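Local coordinates for protein thiosulfate sulfurtransferase (Pseudomonas aeruginosa, PDB 1YT8) that probably transfers sulfur from thiosulfate to cyanide, as rhodaneses do, and strings several rhodanese-like domains along a single chain, at residues L132-V137 / T226-Q231; T187-N192 / I211-A216; R417-Q422 / A483-D488. One frame throughout, in Å; residues are numbered along the deposited sequence.

Interaction 1: residues L132-V137 / T226-Q231; sequences LAAEEV and TLAGQQ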
loop_
_atom_site.group_PDB
_atom_site.type_symbol
_atom_site.label_atom_id
_atom_site.label_comp_id
_atom_site.label_asym_id
_atom_site.label_seq_id
_atom_site.Cartn_x
_atom_site.Cartn_y
_atom_site.Cartn_z
ATOM N N LEU A 132 5.694 -22.538 -13.519
ATOM C CA LEU A 132 6.400 -22.837 -14.760
ATOM C C LEU A 132 7.592 -21.905 -14.877
ATOM O O LEU A 132 7.495 -20.726 -14.548
ATOM C CB LEU A 132 5.479 -22.619 -15.961
ATOM C CG LEU A 132 4.332 -23.608 -16.129
ATOM C CD1 LEU A 132 3.355 -23.089 -17.177
ATOM C CD2 LEU A 132 4.894 -24.963 -16.531
ATOM N N ALA A 133 8.718 -22.432 -15.344
ATOM C CA ALA A 133 9.917 -21.618 -15.506
ATOM C C ALA A 133 9.709 -20.642 -16.650
ATOM O O ALA A 133 8.940 -20.915 -17.571
ATOM C CB ALA A 133 11.125 -22.505 -15.799
ATOM N N ALA A 134 10.393 -19.503 -16.594
ATOM C CA ALA A 134 10.289 -18.515 -17.664
ATOM C C ALA A 134 10.538 -19.193 -19.014
ATOM O O ALA A 134 9.853 -18.915 -20.003
ATOM C CB ALA A 134 11.308 -17.409 -17.452
ATOM N N GLU A 135 11.518 -20.091 -19.043
ATOM C CA GLU A 135 11.865 -20.804 -20.269
ATOM C C GLU A 135 10.750 -21.721 -20.743
ATOM O O GLU A 135 10.554 -21.901 -21.948
ATOM C CB GLU A 135 13.147 -21.625 -20.077
ATOM C CG GLU A 135 14.409 -20.794 -19.871
ATOM C CD GLU A 135 14.628 -20.373 -18.427
ATOM O OE1 GLU A 135 13.757 -20.643 -17.572
ATOM O OE2 GLU A 135 15.682 -19.767 -18.145
ATOM N N GLU A 136 10.022 -22.313 -19.803
ATOM C CA GLU A 136 8.929 -23.201 -20.177
ATOM C C GLU A 136 7.789 -22.403 -20.790
ATOM O O GLU A 136 7.166 -22.841 -21.757
ATOM C CB GLU A 136 8.423 -23.978 -18.959
ATOM C CG GLU A 136 9.395 -25.038 -18.463
ATOM C CD GLU A 136 8.865 -25.802 -17.268
ATOM O OE1 GLU A 136 8.739 -25.195 -16.180
ATOM O OE2 GLU A 136 8.568 -27.011 -17.421
ATOM N N VAL A 137 7.515 -21.229 -20.225
ATOM C CA VAL A 137 6.444 -20.382 -20.737
ATOM C C VAL A 137 6.845 -19.834 -22.104
ATOM O O VAL A 137 6.014 -19.720 -23.004
ATOM C CB VAL A 137 6.137 -19.229 -19.758
ATOM C CG1 VAL A 137 5.041 -18.320 -20.325
ATOM C CG2 VAL A 137 5.700 -19.811 -18.419
ATOM N N THR A 226 13.249 -11.473 -17.327
ATOM C CA THR A 226 14.451 -10.716 -17.657
ATOM C C THR A 226 15.699 -11.536 -17.343
ATOM O O THR A 226 16.623 -11.605 -18.154
ATOM C CB THR A 226 14.505 -9.395 -16.863
ATOM O OG1 THR A 226 13.390 -8.581 -17.235
ATOM C CG2 THR A 226 15.799 -8.643 -17.144
ATOM N N LEU A 227 15.720 -12.166 -16.172
ATOM C CA LEU A 227 16.869 -12.975 -15.776
ATOM C C LEU A 227 17.084 -14.138 -16.740
ATOM O O LEU A 227 18.207 -14.616 -16.907
ATOM C CB LEU A 227 16.682 -13.508 -14.350
ATOM C CG LEU A 227 16.617 -12.461 -13.234
ATOM C CD1 LEU A 227 16.365 -13.154 -11.896
ATOM C CD2 LEU A 227 17.913 -11.665 -13.193
ATOM N N ALA A 228 16.007 -14.590 -17.374
ATOM C CA ALA A 228 16.088 -15.690 -18.330
ATOM C C ALA A 228 16.560 -15.170 -19.685
ATOM O O ALA A 228 16.767 -15.945 -20.625
ATOM C CB ALA A 228 14.724 -16.362 -18.469
ATOM N N GLY A 229 16.724 -13.853 -19.778
ATOM C CA GLY A 229 17.176 -13.235 -21.014
ATOM C C GLY A 229 16.085 -13.116 -22.059
ATOM O O GLY A 229 16.366 -12.964 -23.249
ATOM N N GLN A 230 14.836 -13.181 -21.619
ATOM C CA GLN A 230 13.708 -13.082 -22.531
ATOM C C GLN A 230 13.215 -11.641 -22.644
ATOM O O GLN A 230 13.613 -10.786 -21.859
ATOM C CB GLN A 230 12.619 -14.049 -22.075
ATOM C CG GLN A 230 13.100 -15.482 -22.258
ATOM C CD GLN A 230 12.310 -16.506 -21.489
ATOM O OE1 GLN A 230 11.233 -16.223 -20.955
ATOM N NE2 GLN A 230 12.839 -17.722 -21.435
ATOM N N GLN A 231 12.361 -11.378 -23.624
ATOM C CA GLN A 231 11.884 -10.023 -23.887
ATOM C C GLN A 231 10.527 -9.632 -23.309
ATOM O O GLN A 231 9.535 -10.328 -23.488
ATOM C CB GLN A 231 11.877 -9.791 -25.403
ATOM C CG GLN A 231 11.491 -8.385 -25.853
ATOM C CD GLN A 231 12.515 -7.340 -25.453
ATOM O OE1 GLN A 231 13.720 -7.531 -25.641
ATOM N NE2 GLN A 231 12.041 -6.221 -24.910
HETATM O O HOH W 1 17.314 -18.896 -20.031
#

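Interaction 2: residues T187-N192 / I211-A216; sequences TRVIVN and IPNPVA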
loop_
_atom_site.group_PDB
_atom_site.type_symbol
_atom_site.label_atom_id
_atom_site.label_comp_id
_atom_site.label_asym_id
_atom_site.label_seq_id
_atom_site.Cartn_x
_atom_site.Cartn_y
_atom_site.Cartn_z
ATOM N N THR A 187 -7.547 -24.909 -22.152
ATOM C CA THR A 187 -6.680 -23.727 -22.148
ATOM C C THR A 187 -5.919 -23.555 -20.836
ATOM O O THR A 187 -6.520 -23.490 -19.759
ATOM C CB THR A 187 -7.493 -22.432 -22.401
ATOM O OG1 THR A 187 -8.145 -22.516 -23.671
ATOM C CG2 THR A 187 -6.581 -21.207 -22.397
ATOM N N ARG A 188 -4.594 -23.479 -20.931
ATOM C CA ARG A 188 -3.770 -23.286 -19.743
ATOM C C ARG A 188 -3.922 -21.852 -19.262
ATOM O O ARG A 188 -4.034 -20.926 -20.068
ATOM C CB ARG A 188 -2.291 -23.522 -20.051
ATOM C CG ARG A 188 -1.959 -24.888 -20.602
ATOM C CD ARG A 188 -0.461 -25.134 -20.546
ATOM N NE ARG A 188 0.015 -25.015 -19.177
ATOM C CZ ARG A 188 0.955 -25.780 -18.635
ATOM N NH1 ARG A 188 1.539 -26.736 -19.342
ATOM N NH2 ARG A 188 1.299 -25.590 -17.372
ATOM N N VAL A 189 -3.923 -21.673 -17.947
ATOM C CA VAL A 189 -4.012 -20.345 -17.363
ATOM C C VAL A 189 -2.736 -20.158 -16.559
ATOM O O VAL A 189 -2.429 -20.946 -15.657
ATOM C CB VAL A 189 -5.253 -20.194 -16.453
ATOM C CG1 VAL A 189 -5.210 -18.853 -15.714
ATOM C CG2 VAL A 189 -6.518 -20.263 -17.299
ATOM N N ILE A 190 -1.981 -19.130 -16.923
ATOM C CA ILE A 190 -0.719 -18.808 -16.272
ATOM C C ILE A 190 -0.861 -17.428 -15.639
ATOM O O ILE A 190 -1.266 -16.478 -16.307
ATOM C CB ILE A 190 0.423 -18.780 -17.308
ATOM C CG1 ILE A 190 0.547 -20.154 -17.974
ATOM C CG2 ILE A 190 1.733 -18.385 -16.637
ATOM C CD1 ILE A 190 1.472 -20.178 -19.180
ATOM N N VAL A 191 -0.545 -17.320 -14.351
ATOM C CA VAL A 191 -0.648 -16.042 -13.648
ATOM C C VAL A 191 0.746 -15.504 -13.328
ATOM O O VAL A 191 1.608 -16.246 -12.853
ATOM C CB VAL A 191 -1.432 -16.185 -12.310
ATOM C CG1 VAL A 191 -1.612 -14.811 -11.665
ATOM C CG2 VAL A 191 -2.797 -16.846 -12.551
ATOM N N ASN A 192 0.971 -14.217 -13.593
ATOM C CA ASN A 192 2.264 -13.616 -13.297
ATOM C C ASN A 192 2.106 -12.297 -12.561
ATOM O O ASN A 192 1.023 -11.725 -12.500
ATOM C CB ASN A 192 3.064 -13.330 -14.583
ATOM C CG ASN A 192 2.647 -12.022 -15.262
ATOM O OD1 ASN A 192 1.725 -11.993 -16.079
ATOM N ND2 ASN A 192 3.322 -10.927 -14.908
ATOM N N ILE A 211 -11.329 -24.164 -10.783
ATOM C CA ILE A 211 -11.569 -24.085 -12.223
ATOM C C ILE A 211 -11.015 -25.340 -12.896
ATOM O O ILE A 211 -10.065 -25.948 -12.406
ATOM C CB ILE A 211 -10.916 -22.836 -12.857
ATOM C CG1 ILE A 211 -9.394 -22.913 -12.739
ATOM C CG2 ILE A 211 -11.443 -21.581 -12.179
ATOM C CD1 ILE A 211 -8.682 -21.853 -13.565
ATOM N N PRO A 212 -11.605 -25.746 -14.032
ATOM C CA PRO A 212 -11.161 -26.942 -14.758
ATOM C C PRO A 212 -9.834 -26.822 -15.519
ATOM O O PRO A 212 -9.204 -27.834 -15.836
ATOM C CB PRO A 212 -12.338 -27.221 -15.688
ATOM C CG PRO A 212 -12.800 -25.847 -16.033
ATOM C CD PRO A 212 -12.783 -25.147 -14.686
ATOM N N ASN A 213 -9.407 -25.593 -15.801
ATOM C CA ASN A 213 -8.163 -25.361 -16.539
ATOM C C ASN A 213 -6.901 -25.696 -15.759
ATOM O O ASN A 213 -6.858 -25.548 -14.537
ATOM C CB ASN A 213 -8.033 -23.887 -16.934
ATOM C CG ASN A 213 -9.260 -23.348 -17.617
ATOM O OD1 ASN A 213 -9.308 -23.228 -18.843
ATOM N ND2 ASN A 213 -10.265 -23.012 -16.826
ATOM N N PRO A 214 -5.851 -26.160 -16.458
ATOM C CA PRO A 214 -4.611 -26.466 -15.745
ATOM C C PRO A 214 -4.035 -25.079 -15.447
ATOM O O PRO A 214 -3.928 -24.246 -16.351
ATOM C CB PRO A 214 -3.797 -27.245 -16.780
ATOM C CG PRO A 214 -4.285 -26.693 -18.091
ATOM C CD PRO A 214 -5.775 -26.565 -17.872
ATOM N N VAL A 215 -3.696 -24.819 -14.188
ATOM C CA VAL A 215 -3.184 -23.508 -13.791
ATOM C C VAL A 215 -1.777 -23.557 -13.213
ATOM O O VAL A 215 -1.378 -24.546 -12.600
ATOM C CB VAL A 215 -4.106 -22.858 -12.727
ATOM C CG1 VAL A 215 -3.806 -21.371 -12.615
ATOM C CG2 VAL A 215 -5.563 -23.093 -13.075
ATOM N N ALA A 216 -1.027 -22.479 -13.407
ATOM C CA ALA A 216 0.329 -22.399 -12.879
ATOM C C ALA A 216 0.805 -20.960 -12.829
ATOM O O ALA A 216 0.356 -20.111 -13.601
ATOM C CB ALA A 216 1.290 -23.232 -13.739
HETATM O O HOH W 2 -1.111 -23.521 -16.867
#

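Interaction 3: residues R417-Q422 / A483-D488; sequences RSQLKQ and ASPRID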
loop_
_atom_site.group_PDB
_atom_site.type_symbol
_atom_site.label_atom_id
_atom_site.label_comp_id
_atom_site.label_asym_id
_atom_site.label_seq_id
_atom_site.Cartn_x
_atom_site.Cartn_y
_atom_site.Cartn_z
ATOM N N ARG A 417 9.886 16.749 5.442
ATOM C CA ARG A 417 9.294 17.430 6.579
ATOM C C ARG A 417 9.912 16.940 7.887
ATOM O O ARG A 417 10.007 17.692 8.858
ATOM C CB ARG A 417 7.782 17.206 6.607
ATOM C CG ARG A 417 7.100 17.924 7.757
ATOM C CD ARG A 417 5.618 17.657 7.776
ATOM N NE ARG A 417 4.995 18.161 8.995
ATOM C CZ ARG A 417 3.878 17.666 9.513
ATOM N NH1 ARG A 417 3.263 16.654 8.912
ATOM N NH2 ARG A 417 3.384 18.169 10.638
ATOM N N SER A 418 10.348 15.683 7.894
ATOM C CA SER A 418 10.943 15.063 9.076
ATOM C C SER A 418 12.365 15.522 9.379
ATOM O O SER A 418 12.904 15.211 10.439
ATOM C CB SER A 418 10.932 13.536 8.929
ATOM O OG SER A 418 11.762 13.118 7.858
ATOM N N GLN A 419 12.969 16.258 8.448
ATOM C CA GLN A 419 14.334 16.748 8.627
ATOM C C GLN A 419 14.445 18.231 8.281
ATOM O O GLN A 419 15.422 18.665 7.666
ATOM C CB GLN A 419 15.296 15.933 7.751
ATOM C CG GLN A 419 15.357 14.455 8.120
ATOM C CD GLN A 419 16.393 13.680 7.323
ATOM O OE1 GLN A 419 17.359 14.251 6.811
ATOM N NE2 GLN A 419 16.208 12.368 7.235
ATOM N N LEU A 420 13.450 19.008 8.697
ATOM C CA LEU A 420 13.430 20.435 8.411
ATOM C C LEU A 420 14.558 21.238 9.054
ATOM O O LEU A 420 15.072 22.177 8.446
ATOM C CB LEU A 420 12.079 21.035 8.812
ATOM C CG LEU A 420 10.918 20.801 7.839
ATOM C CD1 LEU A 420 9.623 21.296 8.458
ATOM C CD2 LEU A 420 11.197 21.531 6.523
ATOM N N LYS A 421 14.944 20.885 10.275
ATOM C CA LYS A 421 16.010 21.623 10.943
ATOM C C LYS A 421 17.263 21.611 10.078
ATOM O O LYS A 421 17.844 22.657 9.781
ATOM C CB LYS A 421 16.322 21.009 12.309
ATOM C CG LYS A 421 17.403 21.757 13.082
ATOM C CD LYS A 421 17.651 21.118 14.440
ATOM C CE LYS A 421 18.659 21.916 15.260
ATOM N NZ LYS A 421 20.002 21.962 14.616
ATOM N N GLN A 422 17.665 20.415 9.663
ATOM C CA GLN A 422 18.848 20.257 8.831
ATOM C C GLN A 422 18.699 20.953 7.478
ATOM O O GLN A 422 19.631 21.597 6.998
ATOM C CB GLN A 422 19.135 18.771 8.614
ATOM C CG GLN A 422 20.395 18.503 7.809
ATOM C CD GLN A 422 20.617 17.025 7.544
ATOM O OE1 GLN A 422 19.774 16.353 6.943
ATOM N NE2 GLN A 422 21.755 16.513 7.990
ATOM N N ALA A 483 17.592 19.659 -0.522
ATOM C CA ALA A 483 18.055 20.094 0.788
ATOM C C ALA A 483 17.977 18.959 1.806
ATOM O O ALA A 483 18.340 19.130 2.970
ATOM C CB ALA A 483 17.228 21.283 1.258
ATOM N N SER A 484 17.493 17.807 1.355
ATOM C CA SER A 484 17.363 16.616 2.194
ATOM C C SER A 484 17.743 15.405 1.352
ATOM O O SER A 484 17.722 15.467 0.128
ATOM C CB SER A 484 15.914 16.435 2.671
ATOM O OG SER A 484 15.482 17.495 3.504
ATOM N N PRO A 485 18.099 14.284 1.997
ATOM C CA PRO A 485 18.470 13.078 1.247
ATOM C C PRO A 485 17.213 12.392 0.700
ATOM O O PRO A 485 16.185 12.367 1.372
ATOM C CB PRO A 485 19.184 12.233 2.297
ATOM C CG PRO A 485 18.422 12.573 3.552
ATOM C CD PRO A 485 18.282 14.082 3.447
ATOM N N ARG A 486 17.289 11.843 -0.512
ATOM C CA ARG A 486 16.130 11.169 -1.099
ATOM C C ARG A 486 15.933 9.773 -0.523
ATOM O O ARG A 486 16.308 8.777 -1.140
ATOM C CB ARG A 486 16.257 11.064 -2.625
ATOM C CG ARG A 486 16.073 12.375 -3.364
ATOM C CD ARG A 486 16.030 12.166 -4.876
ATOM N NE ARG A 486 14.828 11.462 -5.316
ATOM C CZ ARG A 486 14.531 11.218 -6.591
ATOM N NH1 ARG A 486 15.352 11.620 -7.550
ATOM N NH2 ARG A 486 13.407 10.587 -6.909
ATOM N N ILE A 487 15.338 9.710 0.663
ATOM C CA ILE A 487 15.078 8.436 1.323
ATOM C C ILE A 487 13.581 8.247 1.554
ATOM O O ILE A 487 13.171 7.347 2.292
ATOM C CB ILE A 487 15.785 8.368 2.693
ATOM C CG1 ILE A 487 15.327 9.541 3.571
ATOM C CG2 ILE A 487 17.296 8.378 2.500
ATOM C CD1 ILE A 487 15.829 9.484 5.004
ATOM N N ASP A 488 12.766 9.087 0.918
ATOM C CA ASP A 488 11.327 9.007 1.104
ATOM C C ASP A 488 10.652 7.830 0.410
ATOM O O ASP A 488 9.497 7.523 0.701
ATOM C CB ASP A 488 10.654 10.341 0.716
ATOM C CG ASP A 488 10.882 10.740 -0.738
ATOM O OD1 ASP A 488 11.947 10.431 -1.308
ATOM O OD2 ASP A 488 9.988 11.402 -1.306
HETATM O O HOH W 3 17.199 17.593 5.588
#

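Interaction 1: residues L132-V137 / T226-Q231
Ala228, the residue just after helix 221-227 and still with near-helical backbone angles, meets the first turn of helix 134-142 through its methyl group. Its CB lies 3.7 Å from Ala134 CB, a small apolar touch between two methyls that point toward each other's segment. The same methyl also receives the carboxylate of Glu135, whose OE2 comes within 3.6 Å of Ala228 CB. The bend in the glutamate chain at chi2, 85°, turns this one oxygen to the methyl from beside it. A water then joins the two segments, giving one proton to Glu135 OE2 at 2.6 Å and the other to the carbonyl oxygen of Ala228 at 3.1 Å. Gly229 follows with positive phi and closes a Schellman motif, its N bonded to Thr226 O. Beyond this turn Gln230 sends an extended side chain back to the helix, where its terminal amide reaches the carbonyl of Ala134 and the backbone of Glu135. The amide plane stands 81° from the Glu135 carboxylate. Trp225, touched by both Ala134 and Gln230, backs the contact within this rhodanese-like domain. The Gln230 side chain thus lies at the centre of a small junction, with the methyl pair beside it, and the water between Glu135 and the Ala228 carbonyl is its clear polar link.

Interaction 2: residues T187-N192 / I211-A216
Val189 and Val215 sit side by side on neighbouring parallel strands, and three backbone hydrogen bonds stitch their segments together. Val189 N donates to Pro214 O at 3.0 Å with an almost straight N-H...O angle of 170°. Val189 O accepts from Ala216 N at 3.1 Å, and Ala216 O in turn takes Val191 N at 3.0 Å. Together they join the two strands of a right-handed beta-alpha-beta crossover, in which helix 197-208 connects strand 188-192 to strand 215-218 in the central parallel sheet of a rhodanese-like domain. Three CA-H...O contacts accompany these bonds; in the shortest, Ile190 CA is 3.2 Å from Ala216 O.

Side chains alternate between the two faces. Val189 and Val215 point to the face covered by helix 197-208, where both touch Leu206, and their CG1 methyls are 4.2 Å apart. Ile190 and Ala216 point to the other face, where strand 131-132 contributes to the packing. At the start of the pair, Val189 CG2, anti to its own carbonyl carbon, is carried over Asn213 CB at 3.9 Å.

Toward the surface, Arg188 runs across the ring of Pro214 at about a right angle, its CG against the proline CG. Farther along the arginine, a water in the plane of the guanidinium edge accepts from Arg188 NE and donates to Pro214 O, with the water oxygen 3.0 Å from that carbonyl oxygen; Pro214 O thus takes two donors, the water and Val189 N.

Interaction 3: residues R417-Q422 / A483-D488
Gln419 carries the close part of this contact, bringing its terminal amide to Pro485 and Ile487. The chain leaves the backbone with CG beside its own N, chi1 -63°, and then runs extended, so that the amide is delivered to the apolar surface of the 483-488 loop. One terminal atom of the amide meets the proline ring at CD and CG, while the other meets Ile487 CD1. Isoleucine and glutamine cross at about a right angle. In Ile487 a chi1 of 57° sets CG1 between the backbone N and the carbonyl carbon, and an extended chi2 of 173° then presents the terminal methyl; the side chain also packs on Leu416.

The glutamine occupies the N-cap position of helix 420-427, which follows strand 413-414 in a rhodanese-like domain. The 483-488 loop belongs to the connection between helices 464-470 and 501-512, and it passes along the beginning of this helix. It is tied to the preceding strand as well, by backbone bonding between Ala483 and Trp414.

Beside Ser484 the fit is looser and a water bridges the two segments: Gln419 O and Ser484 OG are 4.3 Å apart, too far for a direct bond. The water donates to Gln419 O at 2.9 Å and lies 2.7 Å from Ser484 OG. The serine hydroxyl is also bonded to the backbone N of Leu416, so it has two partners, the Leu416 N-H and the water. At the margin, the terminal amide of Gln422 makes only a slight approach to the ring of Pro485.

Interactions 1 and 2 belong to one rhodanese-like domain, interaction 2 nested inside the loop that interaction 1 closes, their centres about 17 Å apart. They touch directly through Leu132, whose CG packs 3.9 Å from Ala216 CB, and through Val137 CG1, 4.2 Å from Ile190 CD1. Strand 188-192 leads straight into the sulfite pocket, where Cys193 to Arg198 surround the bound ion together with Gln312, which ends helix 307-312 in the next rhodanese-like domain. Interaction 3 joins 417-422 of the last rhodanese-like domain to the loop after helix 464-470; its centre is about 41 Å from that of interaction 1 and about 47 Å from that of interaction 2, across the chain's centre from the latter.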